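Local coordinates for putative nisin-resistance protein (Streptococcus agalactiae 515, PDB 4Y68) that probably confers resistance to the lantibiotic nisin as a lipoprotein peptidase of family S41 that recognises and cleaves the peptide, at residues Tyr111-Leu114 / Ile118-Ile121; Gln292-Ser295 / Gln299-Gln302. One frame throughout, in Å; residues are numbered along the deposited sequence.

Contact 1 of 2, residues Tyr111-Leu114 / Ile118-Ile121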
# COMPACT_ATOMS: atom_id res chain seq x y z
N TYR A 111 0.39 -16.18 13.41
CA TYR A 111 1.59 -16.14 14.25
C TYR A 111 2.00 -17.54 14.69
O TYR A 111 1.19 -18.45 14.72
CB TYR A 111 1.37 -15.27 15.49
CG TYR A 111 0.74 -16.03 16.64
CD1 TYR A 111 -0.62 -16.31 16.64
CD2 TYR A 111 1.51 -16.49 17.70
CE1 TYR A 111 -1.20 -17.01 17.66
CE2 TYR A 111 0.93 -17.18 18.74
CZ TYR A 111 -0.42 -17.44 18.71
OH TYR A 111 -1.01 -18.14 19.74
N ARG A 112 3.28 -17.68 15.00
CA ARG A 112 3.80 -18.86 15.69
C ARG A 112 4.67 -18.41 16.86
O ARG A 112 5.51 -17.53 16.70
CB ARG A 112 4.62 -19.75 14.77
CG ARG A 112 3.89 -20.26 13.55
CD ARG A 112 2.83 -21.28 13.91
NE ARG A 112 2.33 -21.92 12.70
CZ ARG A 112 1.27 -21.49 12.01
NH1 ARG A 112 0.59 -20.44 12.43
NH2 ARG A 112 0.89 -22.13 10.91
N ARG A 113 4.50 -19.01 18.03
CA ARG A 113 5.41 -18.73 19.12
C ARG A 113 6.77 -19.37 18.85
O ARG A 113 6.86 -20.57 18.63
CB ARG A 113 4.84 -19.23 20.44
CG ARG A 113 5.74 -18.92 21.61
CD ARG A 113 5.08 -19.20 22.92
NE ARG A 113 3.91 -18.37 23.15
CZ ARG A 113 3.95 -17.12 23.63
NH1 ARG A 113 5.11 -16.54 23.94
NH2 ARG A 113 2.83 -16.46 23.81
N LEU A 114 7.83 -18.56 18.84
CA LEU A 114 9.20 -19.05 18.68
C LEU A 114 9.76 -19.57 20.00
O LEU A 114 10.44 -20.59 20.05
CB LEU A 114 10.11 -17.96 18.13
CG LEU A 114 10.48 -18.06 16.65
CD1 LEU A 114 9.33 -18.64 15.86
CD2 LEU A 114 10.88 -16.71 16.08
N ILE A 118 9.26 -14.57 22.29
CA ILE A 118 9.19 -14.07 20.92
C ILE A 118 8.05 -14.68 20.10
O ILE A 118 7.95 -15.90 19.97
CB ILE A 118 10.51 -14.33 20.19
CG1 ILE A 118 11.68 -13.65 20.91
CG2 ILE A 118 10.41 -13.90 18.73
CD1 ILE A 118 13.01 -13.76 20.16
N LEU A 119 7.19 -13.82 19.54
CA LEU A 119 6.17 -14.25 18.58
C LEU A 119 6.61 -13.87 17.17
O LEU A 119 7.16 -12.79 16.95
CB LEU A 119 4.81 -13.60 18.87
CG LEU A 119 4.16 -13.78 20.25
CD1 LEU A 119 2.71 -13.28 20.21
CD2 LEU A 119 4.22 -15.23 20.69
N LEU A 120 6.38 -14.77 16.22
CA LEU A 120 6.63 -14.50 14.81
C LEU A 120 5.30 -14.19 14.12
O LEU A 120 4.46 -15.08 13.98
CB LEU A 120 7.33 -15.68 14.13
CG LEU A 120 7.40 -15.64 12.59
CD1 LEU A 120 8.03 -14.35 12.07
CD2 LEU A 120 8.17 -16.83 12.05
N ILE A 121 5.08 -12.95 13.71
CA ILE A 121 3.80 -12.63 13.08
C ILE A 121 3.95 -12.42 11.56
O ILE A 121 4.74 -11.61 11.09
CB ILE A 121 3.16 -11.40 13.73
CG1 ILE A 121 2.96 -11.65 15.23
CG2 ILE A 121 1.79 -11.13 13.15
CD1 ILE A 121 2.40 -10.46 15.99

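Contact 2 of 2, residues Gln292-Ser295 / Gln299-Gln302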
# COMPACT_ATOMS: atom_id res chain seq x y z
N GLN A 292 19.73 -4.14 8.35
CA GLN A 292 20.69 -5.23 8.33
C GLN A 292 20.37 -6.16 7.16
O GLN A 292 19.44 -6.96 7.23
CB GLN A 292 20.65 -5.95 9.68
CG GLN A 292 21.38 -7.29 9.75
CD GLN A 292 22.88 -7.17 9.56
OE1 GLN A 292 23.46 -6.10 9.74
NE2 GLN A 292 23.51 -8.28 9.18
N VAL A 293 21.09 -6.01 6.06
CA VAL A 293 20.84 -6.79 4.86
C VAL A 293 21.36 -8.23 5.05
O VAL A 293 22.46 -8.43 5.50
CB VAL A 293 21.51 -6.14 3.65
CG1 VAL A 293 21.54 -7.10 2.50
CG2 VAL A 293 20.77 -4.85 3.25
N THR A 294 20.54 -9.23 4.73
CA THR A 294 20.91 -10.61 4.96
C THR A 294 19.95 -11.57 4.29
O THR A 294 18.80 -11.22 4.03
CB THR A 294 20.96 -10.95 6.48
OG1 THR A 294 21.27 -12.33 6.64
CG2 THR A 294 19.62 -10.65 7.15
N SER A 295 20.42 -12.78 4.03
CA SER A 295 19.58 -13.81 3.43
C SER A 295 19.02 -14.72 4.52
O SER A 295 18.27 -15.63 4.23
CB SER A 295 20.36 -14.63 2.41
OG SER A 295 21.32 -15.44 3.07
N GLN A 299 16.88 -15.77 11.36
CA GLN A 299 17.96 -16.14 12.26
C GLN A 299 18.51 -14.89 12.95
O GLN A 299 18.54 -14.79 14.17
CB GLN A 299 19.07 -16.88 11.49
CG GLN A 299 20.27 -17.29 12.34
CD GLN A 299 21.37 -18.00 11.55
OE1 GLN A 299 22.20 -17.36 10.90
NE2 GLN A 299 21.38 -19.33 11.61
N GLU A 300 18.92 -13.91 12.14
CA GLU A 300 19.56 -12.73 12.68
C GLU A 300 18.58 -11.92 13.51
O GLU A 300 18.98 -11.32 14.51
CB GLU A 300 20.16 -11.91 11.53
CG GLU A 300 21.16 -12.75 10.69
CD GLU A 300 22.12 -11.91 9.85
OE1 GLU A 300 22.21 -10.68 10.11
OE2 GLU A 300 22.77 -12.49 8.94
N SER A 301 17.31 -11.93 13.12
CA SER A 301 16.21 -11.32 13.88
C SER A 301 16.09 -11.80 15.32
O SER A 301 15.92 -11.00 16.24
CB SER A 301 14.87 -11.61 13.20
OG SER A 301 14.48 -10.55 12.38
N GLN A 302 16.09 -13.11 15.50
CA GLN A 302 15.93 -13.69 16.83
C GLN A 302 17.12 -13.31 17.70
O GLN A 302 16.95 -12.90 18.84
CB GLN A 302 15.79 -15.20 16.76
CG GLN A 302 14.52 -15.68 16.14
CD GLN A 302 14.56 -17.18 15.89
OE1 GLN A 302 14.19 -17.97 16.76
NE2 GLN A 302 15.03 -17.57 14.72

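Contact 1 of 2, residues Tyr111-Leu114 / Ile118-Ile121
Arg113 lies across Leu119 at a non-hydrogen-bonded pair of two antiparallel strands and wraps round one of its methyls. With CG anti to the backbone N (chi1 -178°), the arginine chain leaves its strand extended and bends at the CG-CD bond (chi3 -63°). CB already touches Leu119 CD2, at 4.1 Å; CG keeps the same methyl in reach and also nears Ile118 O; NE follows. The guanidinium then folds over Leu119 CD2, which sits beneath the group's centre with Arg113 CZ 3.5 Å away. The cation thus rests one face on a hydrocarbon while its N-H groups point elsewhere: NH2 donates to Ser149 O. On the same face of the sheet the Tyr111 ring reaches the Leu119 methyl obliquely, CD2 to CD2 4.2 Å, and Tyr111 CB packs on Ile121 CG1. Residues 110-113 and 118-122 form a beta hairpin at one margin of the mixed sheet of the peptidase domain; strand 110-113 is outermost, and helix 131-147 packs on the Tyr111, Leu119 and Ile121 side through Ile144. Arg112 and Leu120 make the hydrogen-bonded pair, Arg112 N to Leu120 O at 3.0 Å and Leu120 N to Arg112 O at 2.9 Å, the latter nearly straight at 169°. Nearer the turn, Leu114 N donates to Ile118 O at 2.9 Å. The Leu114 side chain drops over the other face, its CD2 3.9 Å from Ile118 CG2 and its CD1 against Leu120 CB, beside helix 297-308.

Contact 2 of 2, residues Gln292-Ser295 / Gln299-Gln302
The backbones of Thr294 and Glu300 stay 8.1 Å apart at their CA atoms, the nearest pair between the end of strand 292-293 with its following loop and a turn of helix 297-308, so side chains alone span the gap. Glu300 does most of the reaching. Its CG lies anti to the carbonyl carbon (chi1 -57°) and the chain runs out extended beyond it, carrying the carboxylate to Gln292 and Thr294, one residue for each oxygen. Gln292 NE2 donates to Glu300 OE1 at 2.9 Å, and OE1 receives it on its syn lone pair, the side of the other oxygen. The bond is bent, 140° at the hydrogen, and OE1 lies off the amide plane; the two chains cross at about a right angle. With its CG anti to the backbone N, Gln292 puts CG 3.5 Å from Glu300 OE1; the bend at chi2 then turns the amide so that NE2 meets the same oxygen. Here the chain leaves strand 292-293, one of the two outermost strands of the mixed sheet and bonded to strand 243-247, and turns directly into the C-terminal helix 297-308. Thr294 and Glu300 point toward each other, and Thr294 OG1 comes in over the carboxylate face, donating to Glu300 OE2 at 2.8 Å from well out of its plane; the same hydroxyl oxygen accepts from Leu296 N. Thr294 CB follows behind, 3.4 Å from Glu300 OE2, while CG2 leans over the carboxylate carbon, CD, at 3.9 Å. Two donors thus fix the rotation of the carboxylate, and their bonds would probably favour its charged form. Phe246 of strand 243-247 touches the side chains of both Gln292 and Glu300.

From the N terminus, the chain closes contact 1 first, a tight hairpin with three residues between its segments, and contact 2 only after the rest of the mixed sheet has been built. The two loops are in series, neither nesting nor crossing. Contact 1 sits on one outermost strand of that sheet and contact 2 on the other, with strands 152-156, 218-222 and 243-247 between. Helix 297-308 bridges them: starting beyond strand 292-293, it passes back over the sheet, so that Gln302 OE1 of contact 2 comes to 3.6 Å from Leu114 CD2 of contact 1. The contact centres remain about 16 Å apart.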